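Phosphoribosyl-AMP cyclohydrolase (Medicago truncatula, PDB 7BGM) probably catalyses the second and third steps of histidine biosynthesis, hydrolysing phosphoribosyl-ATP to phosphoribosyl-AMP and then opening the adenine ring of that product. Local coordinates at residues R167-E172 / A187-D192; T52-S55 / S60-T63; C97-G100 / Y105-P108. One frame throughout, in Å; residues are numbered along the deposited sequence.

Contact 1: residues R167-E172 / A187-D192; sequences REEANE and ASEMAD. With ZN (zinc ion), chain E.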
ATOM      1  N   ARG A 167     -17.673  -4.346 -20.798  1.00 37.51           N
ATOM      2  CA  ARG A 167     -17.315  -4.276 -22.206  1.00 37.73           C
ATOM      3  C   ARG A 167     -17.381  -2.837 -22.723  1.00 43.43           C
ATOM      4  O   ARG A 167     -16.473  -2.377 -23.433  1.00 43.55           O
ATOM      5  CB  ARG A 167     -18.240  -5.200 -23.009  1.00 35.81           C
ATOM      6  CG  ARG A 167     -17.936  -6.678 -22.789  1.00 34.57           C
ATOM      7  CD  ARG A 167     -18.822  -7.600 -23.612  1.00 36.35           C
ATOM      8  NE  ARG A 167     -18.415  -8.999 -23.469  1.00 36.99           N
ATOM      9  CZ  ARG A 167     -19.068  -9.896 -22.735  1.00 36.67           C
ATOM     10  NH1 ARG A 167     -20.159  -9.547 -22.067  1.00 39.24           N
ATOM     11  NH2 ARG A 167     -18.609 -11.133 -22.649  1.00 36.63           N
ATOM     12  N   GLU A 168     -18.450  -2.113 -22.367  1.00 43.62           N
ATOM     13  CA  GLU A 168     -18.607  -0.724 -22.789  1.00 46.10           C
ATOM     14  C   GLU A 168     -17.465   0.149 -22.288  1.00 46.54           C
ATOM     15  O   GLU A 168     -16.935   0.985 -23.037  1.00 46.05           O
ATOM     16  CB  GLU A 168     -19.941  -0.185 -22.279  1.00 51.11           C
ATOM     17  CG  GLU A 168     -20.006   1.337 -22.151  1.00 57.60           C
ATOM     18  CD  GLU A 168     -21.393   1.846 -21.772  1.00 60.91           C
ATOM     19  OE1 GLU A 168     -22.394   1.393 -22.378  1.00 65.52           O
ATOM     20  OE2 GLU A 168     -21.485   2.702 -20.870  1.00 61.58           O
ATOM     21  N   GLU A 169     -17.088  -0.021 -21.015  1.00 42.92           N
ATOM     22  CA  GLU A 169     -16.063   0.830 -20.417  1.00 41.69           C
ATOM     23  C   GLU A 169     -14.683   0.525 -20.987  1.00 39.24           C
ATOM     24  O   GLU A 169     -13.852   1.433 -21.142  1.00 38.29           O
ATOM     25  CB  GLU A 169     -16.048   0.656 -18.893  1.00 44.43           C
ATOM     26  CG  GLU A 169     -17.306   1.147 -18.164  1.00 47.46           C
ATOM     27  CD  GLU A 169     -17.526   2.646 -18.281  1.00 49.61           C
ATOM     28  OE1 GLU A 169     -16.648   3.339 -18.847  1.00 47.74           O
ATOM     29  OE2 GLU A 169     -18.577   3.136 -17.803  1.00 49.77           O
ATOM     30  N   ALA A 170     -14.403  -0.755 -21.251  1.00 37.32           N
ATOM     31  CA  ALA A 170     -13.123  -1.117 -21.843  1.00 37.55           C
ATOM     32  C   ALA A 170     -12.961  -0.454 -23.202  1.00 39.02           C
ATOM     33  O   ALA A 170     -11.874   0.022 -23.555  1.00 40.18           O
ATOM     34  CB  ALA A 170     -13.010  -2.636 -21.975  1.00 36.10           C
ATOM     35  N   ASN A 171     -14.044  -0.410 -23.979  1.00 40.18           N
ATOM     36  CA  ASN A 171     -14.003   0.285 -25.260  1.00 43.87           C
ATOM     37  C   ASN A 171     -13.799   1.788 -25.080  1.00 43.47           C
ATOM     38  O   ASN A 171     -13.084   2.416 -25.873  1.00 42.22           O
ATOM     39  CB  ASN A 171     -15.284   0.009 -26.036  1.00 45.97           C
ATOM     40  CG  ASN A 171     -15.276   0.645 -27.403  1.00 50.01           C
ATOM     41  OD1 ASN A 171     -14.470   0.279 -28.263  1.00 51.04           O
ATOM     42  ND2 ASN A 171     -16.172   1.607 -27.614  1.00 50.02           N
ATOM     43  N   GLU A 172     -14.458   2.388 -24.074  1.00 45.09           N
ATOM     44  CA  GLU A 172     -14.245   3.809 -23.771  1.00 47.79           C
ATOM     45  C   GLU A 172     -12.781   4.095 -23.465  1.00 43.43           C
ATOM     46  O   GLU A 172     -12.227   5.106 -23.912  1.00 43.43           O
ATOM     47  CB  GLU A 172     -15.105   4.253 -22.583  1.00 51.39           C
ATOM     48  CG  GLU A 172     -16.590   4.348 -22.849  1.00 56.97           C
ATOM     49  CD  GLU A 172     -16.918   5.285 -23.997  1.00 64.20           C
ATOM     50  OE1 GLU A 172     -16.412   6.429 -24.014  1.00 68.78           O
ATOM     51  OE2 GLU A 172     -17.673   4.860 -24.883  1.00 66.12           O
ATOM     52  N   ALA A 187      -7.673   8.747 -17.407  1.00 36.57           N
ATOM     53  CA  ALA A 187      -7.764   8.400 -15.988  1.00 35.82           C
ATOM     54  C   ALA A 187      -9.210   8.144 -15.583  1.00 36.98           C
ATOM     55  O   ALA A 187      -9.510   7.212 -14.826  1.00 36.31           O
ATOM     56  CB  ALA A 187      -7.167   9.522 -15.137  1.00 38.54           C
ATOM     57  N   SER A 188     -10.117   8.984 -16.063  1.00 36.73           N
ATOM     58  CA  SER A 188     -11.516   8.829 -15.712  1.00 40.28           C
ATOM     59  C   SER A 188     -12.082   7.522 -16.259  1.00 40.04           C
ATOM     60  O   SER A 188     -12.843   6.831 -15.570  1.00 40.79           O
ATOM     61  CB  SER A 188     -12.302  10.026 -16.231  1.00 44.21           C
ATOM     62  OG  SER A 188     -13.648   9.891 -15.873  1.00 52.12           O
ATOM     63  N   GLU A 189     -11.717   7.162 -17.490  1.00 37.74           N
ATOM     64  CA  GLU A 189     -12.217   5.907 -18.055  1.00 37.87           C
ATOM     65  C   GLU A 189     -11.584   4.694 -17.379  1.00 34.58           C
ATOM     66  O   GLU A 189     -12.250   3.665 -17.193  1.00 37.16           O
ATOM     67  CB  GLU A 189     -11.980   5.875 -19.557  1.00 40.87           C
ATOM     68  CG  GLU A 189     -12.874   6.887 -20.285  1.00 40.00           C
ATOM     69  CD  GLU A 189     -14.348   6.750 -19.894  1.00 43.04           C
ATOM     70  OE1 GLU A 189     -14.814   5.617 -19.694  1.00 44.02           O
ATOM     71  OE2 GLU A 189     -15.053   7.777 -19.788  1.00 45.64           O
ATOM     72  N   MET A 190     -10.299   4.777 -17.018  1.00 32.78           N
ATOM     73  CA  MET A 190      -9.692   3.683 -16.259  1.00 33.47           C
ATOM     74  C   MET A 190     -10.389   3.490 -14.921  1.00 34.41           C
ATOM     75  O   MET A 190     -10.545   2.353 -14.453  1.00 34.91           O
ATOM     76  CB  MET A 190      -8.204   3.945 -16.026  1.00 32.32           C
ATOM     77  CG  MET A 190      -7.477   2.790 -15.336  1.00 31.87           C
ATOM     78  SD  MET A 190      -7.346   1.335 -16.408  1.00 33.66           S
ATOM     79  CE  MET A 190      -6.564   0.213 -15.246  1.00 36.35           C
ATOM     80  N   ALA A 191     -10.812   4.582 -14.285  1.00 33.81           N
ATOM     81  CA  ALA A 191     -11.539   4.433 -13.031  1.00 33.16           C
ATOM     82  C   ALA A 191     -12.878   3.739 -13.256  1.00 34.10           C
ATOM     83  O   ALA A 191     -13.301   2.923 -12.424  1.00 33.65           O
ATOM     84  CB  ALA A 191     -11.730   5.791 -12.349  1.00 33.23           C
ATOM     85  N   ASP A 192     -13.533   4.010 -14.397  1.00 34.16           N
ATOM     86  CA  ASP A 192     -14.777   3.320 -14.747  1.00 36.94           C
ATOM     87  C   ASP A 192     -14.537   1.831 -14.953  1.00 35.63           C
ATOM     88  O   ASP A 192     -15.322   0.989 -14.495  1.00 36.68           O
ATOM     89  CB  ASP A 192     -15.382   3.897 -16.028  1.00 38.80           C
ATOM     90  CG  ASP A 192     -15.931   5.308 -15.879  1.00 42.07           C
ATOM     91  OD1 ASP A 192     -15.932   5.857 -14.760  1.00 42.75           O
ATOM     92  OD2 ASP A 192     -16.367   5.871 -16.923  1.00 43.67           O
TER
HETATM   93 ZN    ZN E 303     -16.593   5.361 -18.847  1.00 46.83          ZN
HETATM   94  O   HOH W   1     -18.124   6.303 -19.913  1.00 50.27           O

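Contact 2: residues T52-S55 / S60-T63; sequences TFYS and SLWT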
ATOM      1  N   THR A  52      11.510 -11.159  11.362  1.00 22.65           N
ATOM      2  CA  THR A  52      11.998 -11.437  12.708  1.00 25.45           C
ATOM      3  C   THR A  52      12.276 -10.120  13.416  1.00 25.54           C
ATOM      4  O   THR A  52      12.802  -9.172  12.811  1.00 24.21           O
ATOM      5  CB  THR A  52      13.257 -12.322  12.633  1.00 26.07           C
ATOM      6  OG1 THR A  52      12.920 -13.545  11.972  1.00 28.69           O
ATOM      7  CG2 THR A  52      13.785 -12.650  14.021  1.00 28.62           C
ATOM      8  N   PHE A  53      11.935 -10.079  14.708  1.00 24.53           N
ATOM      9  CA  PHE A  53      11.915  -8.854  15.500  1.00 23.72           C
ATOM     10  C   PHE A  53      12.617  -9.109  16.816  1.00 25.98           C
ATOM     11  O   PHE A  53      12.909 -10.254  17.184  1.00 29.01           O
ATOM     12  CB  PHE A  53      10.473  -8.375  15.774  1.00 22.62           C
ATOM     13  CG  PHE A  53       9.689  -8.092  14.526  1.00 24.52           C
ATOM     14  CD1 PHE A  53       9.712  -6.824  13.936  1.00 23.20           C
ATOM     15  CD2 PHE A  53       8.930  -9.098  13.937  1.00 23.36           C
ATOM     16  CE1 PHE A  53       9.005  -6.572  12.744  1.00 23.43           C
ATOM     17  CE2 PHE A  53       8.220  -8.862  12.769  1.00 22.76           C
ATOM     18  CZ  PHE A  53       8.227  -7.583  12.173  1.00 23.28           C
ATOM     19  N   TYR A  54      12.871  -8.029  17.540  1.00 26.33           N
ATOM     20  CA  TYR A  54      13.308  -8.103  18.935  1.00 28.02           C
ATOM     21  C   TYR A  54      12.214  -7.542  19.830  1.00 32.02           C
ATOM     22  O   TYR A  54      11.791  -6.399  19.645  1.00 33.34           O
ATOM     23  CB  TYR A  54      14.589  -7.311  19.131  1.00 26.54           C
ATOM     24  CG  TYR A  54      15.160  -7.358  20.526  1.00 33.89           C
ATOM     25  CD1 TYR A  54      15.934  -8.437  20.944  1.00 37.97           C
ATOM     26  CD2 TYR A  54      14.943  -6.317  21.418  1.00 38.61           C
ATOM     27  CE1 TYR A  54      16.470  -8.477  22.215  1.00 43.01           C
ATOM     28  CE2 TYR A  54      15.486  -6.352  22.709  1.00 40.46           C
ATOM     29  CZ  TYR A  54      16.238  -7.437  23.090  1.00 45.72           C
ATOM     30  OH  TYR A  54      16.782  -7.478  24.356  1.00 51.58           O
ATOM     31  N   SER A  55      11.777  -8.322  20.813  1.00 35.96           N
ATOM     32  CA  SER A  55      10.757  -7.855  21.756  1.00 40.51           C
ATOM     33  C   SER A  55      11.424  -7.074  22.887  1.00 43.26           C
ATOM     34  O   SER A  55      12.258  -7.618  23.615  1.00 41.93           O
ATOM     35  CB  SER A  55       9.944  -9.021  22.320  1.00 43.42           C
ATOM     36  OG  SER A  55       9.237  -8.642  23.504  1.00 45.00           O
ATOM     37  N   SER A  60      14.000 -10.452  23.833  1.00 43.70           N
ATOM     38  CA  SER A  60      14.240 -11.689  23.102  1.00 42.35           C
ATOM     39  C   SER A  60      13.854 -11.544  21.632  1.00 37.97           C
ATOM     40  O   SER A  60      12.990 -10.746  21.273  1.00 38.15           O
ATOM     41  CB  SER A  60      13.458 -12.845  23.735  1.00 45.49           C
ATOM     42  OG  SER A  60      13.436 -13.975  22.889  1.00 51.44           O
ATOM     43  N   LEU A  61      14.532 -12.311  20.786  1.00 36.20           N
ATOM     44  CA  LEU A  61      14.158 -12.408  19.382  1.00 33.50           C
ATOM     45  C   LEU A  61      12.859 -13.190  19.250  1.00 31.40           C
ATOM     46  O   LEU A  61      12.592 -14.112  20.021  1.00 35.29           O
ATOM     47  CB  LEU A  61      15.259 -13.112  18.593  1.00 40.32           C
ATOM     48  CG  LEU A  61      15.784 -12.488  17.307  1.00 50.97           C
ATOM     49  CD1 LEU A  61      16.305 -11.084  17.600  1.00 52.54           C
ATOM     50  CD2 LEU A  61      16.874 -13.381  16.729  1.00 54.70           C
ATOM     51  N   TRP A  62      12.053 -12.828  18.257  1.00 28.67           N
ATOM     52  CA  TRP A  62      10.890 -13.641  17.920  1.00 26.23           C
ATOM     53  C   TRP A  62      10.554 -13.456  16.457  1.00 27.17           C
ATOM     54  O   TRP A  62      10.753 -12.387  15.879  1.00 28.93           O
ATOM     55  CB  TRP A  62       9.663 -13.326  18.784  1.00 29.05           C
ATOM     56  CG  TRP A  62       9.049 -11.964  18.552  1.00 29.45           C
ATOM     57  CD1 TRP A  62       9.540 -10.740  18.978  1.00 34.27           C
ATOM     58  CD2 TRP A  62       7.813 -11.696  17.894  1.00 33.10           C
ATOM     59  NE1 TRP A  62       8.669  -9.719  18.592  1.00 33.39           N
ATOM     60  CE2 TRP A  62       7.596 -10.286  17.946  1.00 34.78           C
ATOM     61  CE3 TRP A  62       6.838 -12.510  17.296  1.00 33.39           C
ATOM     62  CZ2 TRP A  62       6.462  -9.679  17.382  1.00 32.98           C
ATOM     63  CZ3 TRP A  62       5.710 -11.912  16.760  1.00 36.64           C
ATOM     64  CH2 TRP A  62       5.539 -10.498  16.784  1.00 33.15           C
ATOM     65  N   THR A  63      10.061 -14.527  15.867  1.00 27.15           N
ATOM     66  CA  THR A  63       9.708 -14.549  14.458  1.00 28.33           C
ATOM     67  C   THR A  63       8.192 -14.547  14.377  1.00 28.43           C
ATOM     68  O   THR A  63       7.532 -15.386  15.013  1.00 28.90           O
ATOM     69  CB  THR A  63      10.308 -15.769  13.777  1.00 28.97           C
ATOM     70  OG1 THR A  63      11.745 -15.680  13.841  1.00 32.81           O
ATOM     71  CG2 THR A  63       9.845 -15.867  12.304  1.00 28.69           C
TER

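Contact 3: residues C97-G100 / Y105-P108; sequences CHTG and YYTP. With ZN (zinc ion), chain C; ZN (zinc ion), chain F.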
ATOM      1  N   CYS A  97      -2.186  -9.982  13.023  1.00 25.52           N
ATOM      2  CA  CYS A  97      -2.383  -9.548  14.410  1.00 24.97           C
ATOM      3  C   CYS A  97      -2.806 -10.732  15.285  1.00 30.59           C
ATOM      4  O   CYS A  97      -3.571 -11.609  14.864  1.00 30.53           O
ATOM      5  CB  CYS A  97      -3.407  -8.398  14.503  1.00 26.85           C
ATOM      6  SG  CYS A  97      -3.453  -7.689  16.188  1.00 27.94           S
ATOM      7  N   HIS A  98      -2.264 -10.770  16.508  1.00 32.97           N
ATOM      8  CA  HIS A  98      -2.649 -11.789  17.478  1.00 34.14           C
ATOM      9  C   HIS A  98      -4.142 -11.756  17.783  1.00 34.07           C
ATOM     10  O   HIS A  98      -4.693 -12.762  18.249  1.00 35.04           O
ATOM     11  CB  HIS A  98      -1.860 -11.604  18.783  1.00 37.13           C
ATOM     12  CG  HIS A  98      -2.182 -10.328  19.514  1.00 41.94           C
ATOM     13  ND1 HIS A  98      -3.118 -10.257  20.528  1.00 44.69           N
ATOM     14  CD2 HIS A  98      -1.698  -9.072  19.369  1.00 37.91           C
ATOM     15  CE1 HIS A  98      -3.196  -9.012  20.973  1.00 42.35           C
ATOM     16  NE2 HIS A  98      -2.343  -8.273  20.287  1.00 39.40           N
ATOM     17  N   THR A  99      -4.796 -10.616  17.564  1.00 32.93           N
ATOM     18  CA  THR A  99      -6.236 -10.526  17.779  1.00 33.42           C
ATOM     19  C   THR A  99      -7.030 -11.239  16.694  1.00 30.76           C
ATOM     20  O   THR A  99      -8.249 -11.382  16.831  1.00 33.96           O
ATOM     21  CB  THR A  99      -6.698  -9.060  17.810  1.00 33.40           C
ATOM     22  OG1 THR A  99      -6.461  -8.455  16.531  1.00 31.78           O
ATOM     23  CG2 THR A  99      -5.984  -8.263  18.890  1.00 32.96           C
ATOM     24  N   GLY A 100      -6.384 -11.661  15.606  1.00 32.73           N
ATOM     25  CA  GLY A 100      -7.071 -12.231  14.462  1.00 29.44           C
ATOM     26  C   GLY A 100      -7.295 -11.268  13.314  1.00 28.96           C
ATOM     27  O   GLY A 100      -7.604 -11.720  12.195  1.00 27.48           O
ATOM     28  N   TYR A 105      -3.521  -2.729  12.467  1.00 21.83           N
ATOM     29  CA  TYR A 105      -3.991  -1.338  12.411  1.00 19.54           C
ATOM     30  C   TYR A 105      -5.453  -1.306  12.025  1.00 21.96           C
ATOM     31  O   TYR A 105      -5.802  -1.381  10.847  1.00 21.91           O
ATOM     32  CB  TYR A 105      -3.149  -0.487  11.435  1.00 20.82           C
ATOM     33  CG  TYR A 105      -1.690  -0.370  11.842  1.00 18.55           C
ATOM     34  CD1 TYR A 105      -1.259   0.702  12.654  1.00 19.42           C
ATOM     35  CD2 TYR A 105      -0.749  -1.347  11.476  1.00 19.06           C
ATOM     36  CE1 TYR A 105       0.080   0.827  13.018  1.00 22.21           C
ATOM     37  CE2 TYR A 105       0.583  -1.244  11.853  1.00 21.50           C
ATOM     38  CZ  TYR A 105       0.998  -0.145  12.610  1.00 23.36           C
ATOM     39  OH  TYR A 105       2.333  -0.072  12.966  1.00 24.49           O
ATOM     40  N   TYR A 106      -6.314  -1.252  13.050  1.00 22.92           N
ATOM     41  CA  TYR A 106      -7.762  -1.261  12.893  1.00 22.25           C
ATOM     42  C   TYR A 106      -8.446  -0.309  13.880  1.00 21.89           C
ATOM     43  O   TYR A 106      -9.665  -0.427  14.110  1.00 25.36           O
ATOM     44  CB  TYR A 106      -8.278  -2.698  13.081  1.00 24.23           C
ATOM     45  CG  TYR A 106      -7.768  -3.336  14.325  1.00 25.79           C
ATOM     46  CD1 TYR A 106      -8.377  -3.060  15.553  1.00 25.10           C
ATOM     47  CD2 TYR A 106      -6.718  -4.255  14.286  1.00 28.02           C
ATOM     48  CE1 TYR A 106      -7.933  -3.644  16.708  1.00 26.60           C
ATOM     49  CE2 TYR A 106      -6.245  -4.853  15.454  1.00 27.30           C
ATOM     50  CZ  TYR A 106      -6.867  -4.543  16.668  1.00 28.09           C
ATOM     51  OH  TYR A 106      -6.442  -5.093  17.860  1.00 32.25           O
ATOM     52  N   THR A 107      -7.702   0.616  14.496  1.00 19.86           N
ATOM     53  CA  THR A 107      -8.264   1.512  15.502  1.00 22.23           C
ATOM     54  C   THR A 107      -8.249   2.934  14.947  1.00 25.52           C
ATOM     55  O   THR A 107      -7.226   3.636  15.021  1.00 24.03           O
ATOM     56  CB  THR A 107      -7.453   1.391  16.794  1.00 23.29           C
ATOM     57  OG1 THR A 107      -7.512   0.007  17.258  1.00 24.27           O
ATOM     58  CG2 THR A 107      -7.996   2.332  17.900  1.00 25.12           C
ATOM     59  N   PRO A 108      -9.340   3.391  14.328  1.00 26.97           N
ATOM     60  CA  PRO A 108      -9.331   4.722  13.690  1.00 26.87           C
ATOM     61  C   PRO A 108      -9.610   5.787  14.732  1.00 29.56           C
ATOM     62  O   PRO A 108     -10.570   5.687  15.489  1.00 33.56           O
ATOM     63  CB  PRO A 108     -10.452   4.633  12.650  1.00 29.68           C
ATOM     64  CG  PRO A 108     -11.431   3.610  13.247  1.00 34.87           C
ATOM     65  CD  PRO A 108     -10.632   2.696  14.167  1.00 29.65           C
TER
HETATM   66 ZN    ZN C 301      -1.413  -6.776  16.453  0.80 24.44          ZN
HETATM   67 ZN    ZN F 304      -1.588  -6.395  20.441  0.50 35.01          ZN
HETATM   68  O   HOH W   2       0.260  -6.274  21.560  1.00 45.58           O
HETATM   69  O   HOH W   3      -3.599  -5.562  21.788  1.00 41.95           O

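Contact 1: residues R167-E172 / A187-D192
Glu169 and Glu189 bend in the same way from facing helices, each with CG beside its own backbone N and the chain folded again at the next bond (chi2 -64° in Glu169), and these bends swing both carboxylates inward to one zinc ion. The spacing fits the ExxE...ExxD metal motif of the all-alpha MazG pyrophosphohydrolases: Glu169 and Glu172 lie on helix 159-178, Glu189 and Asp192 on helix 183-204, the two segments running antiparallel at 160° with their axes 8.7 Å apart. Zinc takes one oxygen from each of three acids, Glu169 OE1, Glu189 OE1 and Asp192 OD2, all at 2.0 Å, and water 1 is a fourth ligand at 2.1 Å. Here the metal makes like charges neighbours: no hydrogen bond crosses between the segments, yet Glu169 OE1 sits 3.0 Å from Glu189 OE1. Those two carboxylates are nearly coplanar, whereas that of Asp192 stands steeply across the plane of Glu169. The second oxygens have partners of their own, salt bridges from Lys165 to Glu169 OE2, from Arg185 to Glu189 OE2, and from Arg218 of the second subunit to Asp192 OD1, which probably help to fix the rotation of each carboxylate. Glu172 does not bind this zinc; in other structures of the protein it contributes to AMP, zinc and magnesium sites, consistent with a place in the pyrophosphohydrolase centre. What it offers Glu189 is aliphatic, its CB resting 3.2 Å from the metal-bound OE1.

Contact 2: residues T52-S55 / S60-T63
Phe53 and Trp62 lie side by side on one side of a two-stranded antiparallel beta hairpin, and their rings meet at a slant: the planes are 34° apart and the centroid of the Phe53 ring lies 5.7 Å from that of the six-membered Trp62 ring. The indole is brought across by its first torsion (chi1 68°), which puts CG between the backbone N and the carbonyl carbon and lays the pyrrole part over the neighbouring strand. There NE1 of Trp62 comes within 3.6 Å of CB of Phe53, CD2 of Phe53 lies over the rim of one indole face, and the edge at CD1 reaches Ser55, whose backbone N lies in the indole plane. Trp62 contacts AMP when the nucleotide is bound, so the hairpin presents a nucleotide-binding ring whose tilt is probably set in part by Phe53; Met33 of strand 31-37 touches both side chains.

The opposite side carries Thr52, Tyr54, Leu61 and Thr63. Leu61 sets its CG 3.8 Å from CG2 of Thr52, and its side chain goes on to meet helix 39-48. Tyr54 extends along Ser60, with CE1 3.6 Å from the backbone N of Ser60. Between these sides, Phe53 and Trp62 form a hydrogen-bonded pair, Phe53 N to Trp62 O at 2.8 Å and Trp62 N to Phe53 O at 2.9 Å. Towards the turn, Ser55 N binds Ser60 O firmly, while the return bond from Ser60 N is weak. At the far end the hydroxyls of Thr52 and Thr63 approach closely, OG1 to OG1 3.1 Å, although Thr52 OG1 also bonds the carbonyl oxygen of Lys50.

Contact 3: residues C97-G100 / Y105-P108
Cys97 to Gly100 form a type I beta turn, closed by Gly100 N on Cys97 O at 2.9 Å, and this turn offers Cys97 and Thr99 to the ring of Tyr106 on strand 105-108. Cys97 turns SG away from its own backbone N (chi1 -171°) and brings it to the ring edge, 4.0 Å from CE2 of Tyr106, a sulfur-aromatic contact made almost in the ring plane. The same SG is a ligand of a zinc ion at 2.2 Å and accepts a nearly straight bond from Thr99 N at 3.5 Å, which ties the sulfur back to its own turn. Cys104 and Cys81 of the second subunit also bind that zinc, consistent with the intersubunit three-cysteine site of phosphoribosyl-AMP cyclohydrolases. The side chains of Thr99 and Tyr106 run toward each other from opposite directions, CG2 of Thr99 ending 3.4 Å from OH of Tyr106. An alanine in place of Tyr106 would take away the ring edge beside SG of Cys97 and the hydroxyl against CG2 of Thr99, and is likely to leave a gap beside the zinc ligand. Next along the turn, His98 binds a second zinc through NE2 at 2.0 Å, joined by water 2, by water 3 at a longer distance, and by Cys81 of the second subunit. The turn belongs to the loop that follows strand 85-92, while strand 105-108 pairs antiparallel with a strand of the second subunit, and Tyr106 packs on Cys81 of that subunit, so metal site and dimer interface are built together.

How the contacts relate
Along the chain the order is contact 2, contact 3, contact 1, each closing before the next opens. Contacts 2 and 3 belong to the cyclohydrolase part of the chain, their centres about 19 Å apart and nearest atoms about 8 Å, so a hairpin with an AMP-contacting tryptophan lies near a zinc-bearing turn. Contact 1 belongs to the pyrophosphohydrolase part, on helices 159-178 and 183-204, across the centre of the chain; its centre is about 47 Å from that of contact 2 and 36 Å from that of contact 3. The zinc-binding acids of contact 1 and the zinc-binding turn of contact 3 thus stand well apart in one bifunctional chain, and both contacts reach the second subunit.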